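Local coordinates for protein hydrolase, HD family (PDB 3DJB) that probably acts as a metal-dependent hydrolase of the HD superfamily, with a magnesium ion bound in its all-helical fold, at residues Leu170-Lys181 / Ala193-Ile204. The protein carries 3 engineered substitutions. Sequence-based numbering, arbitrary orientation.
Sequences LNHFYEKLLKLK and AEVRHRYMEQFI
A short helix and the turns after it pack against the long C-terminal helix 187-211 of this all-helical HD-family protein. Helix 171-176 meets segment 193-204 at 142° between their directions, nearer antiparallel than parallel. F173, L177, M200 and I204 form much of the apolar part. I204 CG1 lies anti to the carbonyl carbon (chi1 -60°), and its CD1 reaches F173 CB at 3.6 Å. The selenomethionine M200 places CE at the edge of the F173 ring, near its plane. The same CE lies close to L177 CD1. L178 CD2 touches M200 CB, 3.9 Å away. Y199 and F203 pack on F203 and Y199 of the second subunit, so the long helix also joins the dimer. The magnesium ion is about 13 Å from the L177 side chain. At the other end the contact turns polar. K181 bends at chi2, chi3 and chi4, carrying NZ on to E194. K181 NZ forms a salt bridge with E194 OE1 (3.0 Å), and E194 OE2 forms another with R198 NH1, a network whose hydrogen bonds are weak. K181 CG makes a CH-pi contact over one face of H197, 3.5 Å from the ring centroid and 21° off its normal.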
ATOM      1  N   LEU A 170      -2.094  -5.519  -7.135  1.00 60.48           N
ATOM      2  CA  LEU A 170      -1.231  -6.577  -6.631  1.00 60.66           C
ATOM      3  C   LEU A 170      -0.473  -7.279  -7.736  1.00 62.78           C
ATOM      4  O   LEU A 170       0.665  -7.708  -7.540  1.00 63.65           O
ATOM      5  CB  LEU A 170      -2.024  -7.621  -5.853  1.00 57.33           C
ATOM      6  CG  LEU A 170      -1.130  -8.617  -5.123  1.00 52.71           C
ATOM      7  CD1 LEU A 170      -0.956  -8.160  -3.711  1.00 52.07           C
ATOM      8  CD2 LEU A 170      -1.753  -9.986  -5.145  1.00 51.94           C
ATOM      9  N   ASN A 171      -1.096  -7.404  -8.899  1.00 65.04           N
ATOM     10  CA  ASN A 171      -0.441  -8.079 -10.012  1.00 68.04           C
ATOM     11  C   ASN A 171       0.811  -7.335 -10.469  1.00 68.57           C
ATOM     12  O   ASN A 171       1.831  -7.955 -10.777  1.00 68.23           O
ATOM     13  CB  ASN A 171      -1.427  -8.259 -11.172  1.00 70.11           C
ATOM     14  CG  ASN A 171      -2.442  -9.371 -10.908  1.00 71.61           C
ATOM     15  OD1 ASN A 171      -3.527  -9.386 -11.487  1.00 70.95           O
ATOM     16  ND2 ASN A 171      -2.079 -10.317 -10.039  1.00 72.29           N
ATOM     17  N   HIS A 172       0.738  -6.008 -10.495  1.00 70.13           N
ATOM     18  CA  HIS A 172       1.874  -5.185 -10.909  1.00 71.32           C
ATOM     19  C   HIS A 172       3.174  -5.676 -10.257  1.00 70.80           C
ATOM     20  O   HIS A 172       4.255  -5.541 -10.831  1.00 71.74           O
ATOM     21  CB  HIS A 172       1.614  -3.710 -10.545  1.00 72.60           C
ATOM     22  CG  HIS A 172       2.720  -2.768 -10.934  1.00 73.91           C
ATOM     23  ND1 HIS A 172       4.004  -2.873 -10.439  1.00 73.44           N
ATOM     24  CD2 HIS A 172       2.723  -1.682 -11.745  1.00 74.10           C
ATOM     25  CE1 HIS A 172       4.745  -1.893 -10.924  1.00 72.45           C
ATOM     26  NE2 HIS A 172       3.992  -1.155 -11.718  1.00 73.85           N
ATOM     27  N   PHE A 173       3.077  -6.261  -9.069  1.00 69.09           N
ATOM     28  CA  PHE A 173       4.278  -6.732  -8.407  1.00 68.29           C
ATOM     29  C   PHE A 173       5.001  -7.764  -9.256  1.00 68.86           C
ATOM     30  O   PHE A 173       6.139  -7.539  -9.685  1.00 67.05           O
ATOM     31  CB  PHE A 173       3.935  -7.287  -7.026  1.00 67.59           C
ATOM     32  CG  PHE A 173       3.471  -6.230  -6.059  1.00 67.20           C
ATOM     33  CD1 PHE A 173       2.179  -6.248  -5.558  1.00 65.74           C
ATOM     34  CD2 PHE A 173       4.311  -5.174  -5.704  1.00 66.73           C
ATOM     35  CE1 PHE A 173       1.737  -5.239  -4.724  1.00 63.73           C
ATOM     36  CE2 PHE A 173       3.870  -4.162  -4.868  1.00 64.33           C
ATOM     37  CZ  PHE A 173       2.582  -4.193  -4.384  1.00 64.47           C
ATOM     38  N   TYR A 174       4.341  -8.890  -9.511  1.00 70.58           N
ATOM     39  CA  TYR A 174       4.930  -9.947 -10.330  1.00 71.24           C
ATOM     40  C   TYR A 174       5.216  -9.401 -11.717  1.00 73.12           C
ATOM     41  O   TYR A 174       6.249  -9.710 -12.315  1.00 72.70           O
ATOM     42  CB  TYR A 174       3.968 -11.121 -10.460  1.00 69.11           C
ATOM     43  CG  TYR A 174       3.608 -11.741  -9.146  1.00 69.86           C
ATOM     44  CD1 TYR A 174       4.597 -12.231  -8.291  1.00 68.60           C
ATOM     45  CD2 TYR A 174       2.275 -11.835  -8.743  1.00 71.00           C
ATOM     46  CE1 TYR A 174       4.262 -12.796  -7.068  1.00 68.97           C
ATOM     47  CE2 TYR A 174       1.929 -12.399  -7.524  1.00 70.09           C
ATOM     48  CZ  TYR A 174       2.926 -12.874  -6.693  1.00 70.16           C
ATOM     49  OH  TYR A 174       2.571 -13.423  -5.487  1.00 72.51           O
ATOM     50  N   GLU A 175       4.289  -8.580 -12.209  1.00 74.26           N
ATOM     51  CA  GLU A 175       4.391  -7.973 -13.529  1.00 75.71           C
ATOM     52  C   GLU A 175       5.761  -7.384 -13.833  1.00 76.05           C
ATOM     53  O   GLU A 175       6.497  -7.905 -14.670  1.00 76.81           O
ATOM     54  CB  GLU A 175       3.332  -6.879 -13.688  1.00 77.49           C
ATOM     55  CG  GLU A 175       2.475  -7.026 -14.934  1.00 80.51           C
ATOM     56  CD  GLU A 175       1.555  -8.232 -14.856  1.00 83.72           C
ATOM     57  OE1 GLU A 175       0.465  -8.126 -14.242  1.00 85.14           O
ATOM     58  OE2 GLU A 175       1.928  -9.296 -15.400  1.00 84.83           O
ATOM     59  N   LYS A 176       6.105  -6.297 -13.153  1.00 76.42           N
ATOM     60  CA  LYS A 176       7.375  -5.644 -13.412  1.00 76.38           C
ATOM     61  C   LYS A 176       8.026  -5.047 -12.173  1.00 76.16           C
ATOM     62  O   LYS A 176       8.466  -3.902 -12.205  1.00 77.18           O
ATOM     63  CB  LYS A 176       7.186  -4.548 -14.481  1.00 76.48           C
ATOM     64  CG  LYS A 176       6.659  -5.061 -15.844  1.00 75.87           C
ATOM     65  CD  LYS A 176       6.597  -3.962 -16.915  1.00 74.33           C
ATOM     66  CE  LYS A 176       5.588  -2.869 -16.579  1.00 74.40           C
ATOM     67  NZ  LYS A 176       5.649  -1.715 -17.532  1.00 73.62           N
ATOM     68  N   LEU A 177       8.096  -5.814 -11.088  1.00 75.50           N
ATOM     69  CA  LEU A 177       8.721  -5.323  -9.858  1.00 74.89           C
ATOM     70  C   LEU A 177       9.593  -6.370  -9.173  1.00 74.98           C
ATOM     71  O   LEU A 177      10.750  -6.106  -8.861  1.00 75.16           O
ATOM     72  CB  LEU A 177       7.661  -4.810  -8.868  1.00 72.96           C
ATOM     73  CG  LEU A 177       7.321  -3.315  -8.867  1.00 71.09           C
ATOM     74  CD1 LEU A 177       6.444  -2.956  -7.672  1.00 69.19           C
ATOM     75  CD2 LEU A 177       8.605  -2.532  -8.798  1.00 70.74           C
ATOM     76  N   LEU A 178       9.041  -7.553  -8.933  1.00 75.08           N
ATOM     77  CA  LEU A 178       9.818  -8.594  -8.286  1.00 75.73           C
ATOM     78  C   LEU A 178      11.014  -8.993  -9.143  1.00 77.01           C
ATOM     79  O   LEU A 178      11.985  -9.553  -8.639  1.00 77.80           O
ATOM     80  CB  LEU A 178       8.949  -9.821  -8.002  1.00 74.55           C
ATOM     81  CG  LEU A 178       7.916  -9.686  -6.888  1.00 74.09           C
ATOM     82  CD1 LEU A 178       7.214 -11.011  -6.687  1.00 73.47           C
ATOM     83  CD2 LEU A 178       8.605  -9.270  -5.599  1.00 74.55           C
ATOM     84  N   LYS A 179      10.947  -8.695 -10.439  1.00 77.77           N
ATOM     85  CA  LYS A 179      12.032  -9.034 -11.356  1.00 78.05           C
ATOM     86  C   LYS A 179      13.024  -7.881 -11.539  1.00 78.51           C
ATOM     87  O   LYS A 179      13.722  -7.812 -12.555  1.00 79.11           O
ATOM     88  CB  LYS A 179      11.466  -9.435 -12.720  1.00 78.24           C
ATOM     89  CG  LYS A 179      10.776  -8.304 -13.476  1.00 77.44           C
ATOM     90  CD  LYS A 179      10.203  -8.779 -14.812  1.00 77.04           C
ATOM     91  CE  LYS A 179       9.033  -9.735 -14.611  1.00 75.83           C
ATOM     92  NZ  LYS A 179       8.399 -10.149 -15.890  1.00 74.13           N
ATOM     93  N   LEU A 180      13.090  -6.985 -10.551  1.00 78.30           N
ATOM     94  CA  LEU A 180      13.996  -5.834 -10.590  1.00 76.34           C
ATOM     95  C   LEU A 180      15.278  -6.073  -9.834  1.00 75.62           C
ATOM     96  O   LEU A 180      16.274  -5.412 -10.092  1.00 76.79           O
ATOM     97  CB  LEU A 180      13.316  -4.591 -10.026  1.00 74.65           C
ATOM     98  CG  LEU A 180      12.371  -3.908 -11.005  1.00 73.57           C
ATOM     99  CD1 LEU A 180      11.628  -2.809 -10.292  1.00 73.07           C
ATOM    100  CD2 LEU A 180      13.163  -3.352 -12.178  1.00 73.90           C
ATOM    101  N   LYS A 181      15.243  -7.011  -8.896  1.00 74.92           N
ATOM    102  CA  LYS A 181      16.418  -7.351  -8.103  1.00 73.93           C
ATOM    103  C   LYS A 181      17.426  -8.141  -8.923  1.00 73.05           C
ATOM    104  O   LYS A 181      18.519  -8.453  -8.458  1.00 71.78           O
ATOM    105  CB  LYS A 181      15.999  -8.148  -6.861  1.00 73.94           C
ATOM    106  CG  LYS A 181      15.087  -9.333  -7.147  1.00 75.35           C
ATOM    107  CD  LYS A 181      15.835 -10.626  -7.446  1.00 76.55           C
ATOM    108  CE  LYS A 181      16.380 -11.270  -6.181  1.00 76.93           C
ATOM    109  NZ  LYS A 181      17.390 -10.408  -5.511  1.00 78.17           N
ATOM    110  N   ALA A 193      18.870  -4.944  -2.478  1.00 71.50           N
ATOM    111  CA  ALA A 193      17.779  -5.412  -3.339  1.00 68.92           C
ATOM    112  C   ALA A 193      17.163  -6.727  -2.893  1.00 68.50           C
ATOM    113  O   ALA A 193      15.945  -6.897  -2.933  1.00 68.09           O
ATOM    114  CB  ALA A 193      18.270  -5.531  -4.758  1.00 68.80           C
ATOM    115  N   GLU A 194      18.013  -7.666  -2.488  1.00 67.87           N
ATOM    116  CA  GLU A 194      17.542  -8.952  -2.009  1.00 66.46           C
ATOM    117  C   GLU A 194      16.731  -8.734  -0.743  1.00 64.80           C
ATOM    118  O   GLU A 194      15.684  -9.335  -0.563  1.00 65.66           O
ATOM    119  CB  GLU A 194      18.723  -9.865  -1.704  1.00 67.96           C
ATOM    120  CG  GLU A 194      18.936 -10.950  -2.744  1.00 70.18           C
ATOM    121  CD  GLU A 194      17.809 -11.969  -2.759  1.00 70.72           C
ATOM    122  OE1 GLU A 194      17.730 -12.751  -3.735  1.00 70.03           O
ATOM    123  OE2 GLU A 194      17.012 -11.992  -1.790  1.00 69.67           O
ATOM    124  N   VAL A 195      17.207  -7.861   0.134  1.00 63.03           N
ATOM    125  CA  VAL A 195      16.492  -7.615   1.368  1.00 59.68           C
ATOM    126  C   VAL A 195      15.170  -6.945   1.042  1.00 59.89           C
ATOM    127  O   VAL A 195      14.131  -7.333   1.578  1.00 60.97           O
ATOM    128  CB  VAL A 195      17.306  -6.726   2.330  1.00 57.40           C
ATOM    129  CG1 VAL A 195      16.878  -6.994   3.745  1.00 54.67           C
ATOM    130  CG2 VAL A 195      18.786  -7.006   2.179  1.00 56.31           C
ATOM    131  N   ARG A 196      15.204  -5.949   0.159  1.00 59.61           N
ATOM    132  CA  ARG A 196      13.986  -5.225  -0.239  1.00 60.56           C
ATOM    133  C   ARG A 196      12.998  -6.163  -0.937  1.00 62.73           C
ATOM    134  O   ARG A 196      11.792  -6.165  -0.628  1.00 63.28           O
ATOM    135  CB  ARG A 196      14.299  -4.090  -1.223  1.00 58.24           C
ATOM    136  CG  ARG A 196      14.878  -2.797  -0.651  1.00 54.44           C
ATOM    137  CD  ARG A 196      14.091  -1.633  -1.241  1.00 52.09           C
ATOM    138  NE  ARG A 196      14.827  -0.380  -1.285  1.00 51.02           N
ATOM    139  CZ  ARG A 196      15.484   0.145  -0.259  1.00 52.11           C
ATOM    140  NH1 ARG A 196      15.508  -0.483   0.903  1.00 54.90           N
ATOM    141  NH2 ARG A 196      16.100   1.309  -0.386  1.00 51.28           N
ATOM    142  N   HIS A 197      13.525  -6.932  -1.897  1.00 63.26           N
ATOM    143  CA  HIS A 197      12.734  -7.880  -2.685  1.00 62.92           C
ATOM    144  C   HIS A 197      12.048  -8.889  -1.781  1.00 62.69           C
ATOM    145  O   HIS A 197      10.861  -9.172  -1.929  1.00 62.26           O
ATOM    146  CB  HIS A 197      13.626  -8.609  -3.708  1.00 60.95           C
ATOM    147  CG  HIS A 197      12.879  -9.560  -4.598  1.00 60.69           C
ATOM    148  ND1 HIS A 197      12.908 -10.928  -4.426  1.00 59.78           N
ATOM    149  CD2 HIS A 197      12.084  -9.337  -5.675  1.00 59.85           C
ATOM    150  CE1 HIS A 197      12.166 -11.507  -5.356  1.00 58.82           C
ATOM    151  NE2 HIS A 197      11.655 -10.565  -6.125  1.00 59.69           N
ATOM    152  N   ARG A 198      12.811  -9.415  -0.834  1.00 63.19           N
ATOM    153  CA  ARG A 198      12.305 -10.395   0.105  1.00 64.11           C
ATOM    154  C   ARG A 198      11.061  -9.864   0.797  1.00 65.67           C
ATOM    155  O   ARG A 198      10.071 -10.587   0.909  1.00 66.28           O
ATOM    156  CB  ARG A 198      13.371 -10.706   1.150  1.00 64.14           C
ATOM    157  CG  ARG A 198      13.154 -11.988   1.928  1.00 62.32           C
ATOM    158  CD  ARG A 198      14.283 -12.174   2.926  1.00 61.36           C
ATOM    159  NE  ARG A 198      15.583 -11.849   2.337  1.00 62.63           N
ATOM    160  CZ  ARG A 198      16.100 -12.433   1.254  1.00 64.10           C
ATOM    161  NH1 ARG A 198      17.288 -12.057   0.801  1.00 64.30           N
ATOM    162  NH2 ARG A 198      15.434 -13.391   0.615  1.00 65.67           N
ATOM    163  N   TYR A 199      11.106  -8.606   1.248  1.00 66.80           N
ATOM    164  CA  TYR A 199       9.975  -7.994   1.954  1.00 68.41           C
ATOM    165  C   TYR A 199       8.691  -7.973   1.114  1.00 70.32           C
ATOM    166  O   TYR A 199       7.612  -8.278   1.624  1.00 70.72           O
ATOM    167  CB  TYR A 199      10.331  -6.568   2.433  1.00 67.25           C
ATOM    168  CG  TYR A 199       9.305  -5.982   3.409  1.00 66.91           C
ATOM    169  CD1 TYR A 199       8.532  -4.876   3.065  1.00 67.24           C
ATOM    170  CD2 TYR A 199       9.036  -6.613   4.625  1.00 67.93           C
ATOM    171  CE1 TYR A 199       7.506  -4.420   3.901  1.00 68.80           C
ATOM    172  CE2 TYR A 199       8.015  -6.174   5.474  1.00 68.25           C
ATOM    173  CZ  TYR A 199       7.248  -5.086   5.105  1.00 68.93           C
ATOM    174  OH  TYR A 199       6.191  -4.709   5.900  1.00 68.72           O
HETATM  175  N   MSE A 200       8.803  -7.622  -0.166  1.00 72.62           N
HETATM  176  CA  MSE A 200       7.637  -7.607  -1.032  1.00 74.08           C
HETATM  177  C   MSE A 200       7.084  -9.033  -1.146  1.00 74.57           C
HETATM  178  O   MSE A 200       5.878  -9.233  -1.275  1.00 74.04           O
HETATM  179  CB  MSE A 200       8.002  -7.047  -2.414  1.00 76.05           C
HETATM  180  CG  MSE A 200       8.443  -5.580  -2.397  1.00 81.26           C
HETATM  181 SE   MSE A 200       8.750  -4.772  -4.162  1.00 89.11          SE
HETATM  182  CE  MSE A 200       7.091  -3.801  -4.424  1.00 86.30           C
ATOM    183  N   GLU A 201       7.968 -10.026  -1.081  1.00 75.72           N
ATOM    184  CA  GLU A 201       7.551 -11.428  -1.166  1.00 76.94           C
ATOM    185  C   GLU A 201       6.733 -11.801   0.069  1.00 76.91           C
ATOM    186  O   GLU A 201       5.581 -12.239  -0.045  1.00 78.29           O
ATOM    187  CB  GLU A 201       8.779 -12.355  -1.292  1.00 77.75           C
ATOM    188  CG  GLU A 201       9.572 -12.136  -2.596  1.00 79.18           C
ATOM    189  CD  GLU A 201      10.698 -13.151  -2.851  1.00 79.10           C
ATOM    190  OE1 GLU A 201      11.667 -13.218  -2.048  1.00 78.25           O
ATOM    191  OE2 GLU A 201      10.608 -13.866  -3.880  1.00 76.78           O
ATOM    192  N   GLN A 202       7.337 -11.620   1.241  1.00 75.22           N
ATOM    193  CA  GLN A 202       6.701 -11.914   2.521  1.00 73.35           C
ATOM    194  C   GLN A 202       5.417 -11.113   2.667  1.00 71.78           C
ATOM    195  O   GLN A 202       4.441 -11.602   3.234  1.00 72.11           O
ATOM    196  CB  GLN A 202       7.653 -11.569   3.664  1.00 73.80           C
ATOM    197  CG  GLN A 202       8.999 -12.253   3.554  1.00 73.00           C
ATOM    198  CD  GLN A 202      10.092 -11.520   4.310  1.00 73.10           C
ATOM    199  OE1 GLN A 202      11.276 -11.836   4.165  1.00 73.50           O
ATOM    200  NE2 GLN A 202       9.703 -10.537   5.119  1.00 71.54           N
ATOM    201  N   PHE A 203       5.421  -9.881   2.167  1.00 69.45           N
ATOM    202  CA  PHE A 203       4.227  -9.041   2.236  1.00 68.04           C
ATOM    203  C   PHE A 203       3.072  -9.714   1.484  1.00 68.43           C
ATOM    204  O   PHE A 203       2.029 -10.005   2.075  1.00 68.35           O
ATOM    205  CB  PHE A 203       4.507  -7.661   1.633  1.00 65.49           C
ATOM    206  CG  PHE A 203       3.285  -6.805   1.487  1.00 62.53           C
ATOM    207  CD1 PHE A 203       2.460  -6.927   0.378  1.00 62.08           C
ATOM    208  CD2 PHE A 203       2.955  -5.879   2.459  1.00 60.90           C
ATOM    209  CE1 PHE A 203       1.318  -6.137   0.242  1.00 62.00           C
ATOM    210  CE2 PHE A 203       1.817  -5.089   2.331  1.00 61.52           C
ATOM    211  CZ  PHE A 203       0.999  -5.218   1.220  1.00 61.62           C
ATOM    212  N   ILE A 204       3.268  -9.964   0.186  1.00 68.20           N
ATOM    213  CA  ILE A 204       2.252 -10.609  -0.644  1.00 67.52           C
ATOM    214  C   ILE A 204       1.896 -11.971  -0.039  1.00 67.97           C
ATOM    215  O   ILE A 204       0.886 -12.585  -0.400  1.00 68.79           O
ATOM    216  CB  ILE A 204       2.742 -10.769  -2.120  1.00 66.99           C
ATOM    217  CG1 ILE A 204       3.053  -9.391  -2.719  1.00 66.55           C
ATOM    218  CG2 ILE A 204       1.665 -11.416  -2.977  1.00 64.54           C
ATOM    219  CD1 ILE A 204       3.390  -9.416  -4.205  1.00 65.48           C
TER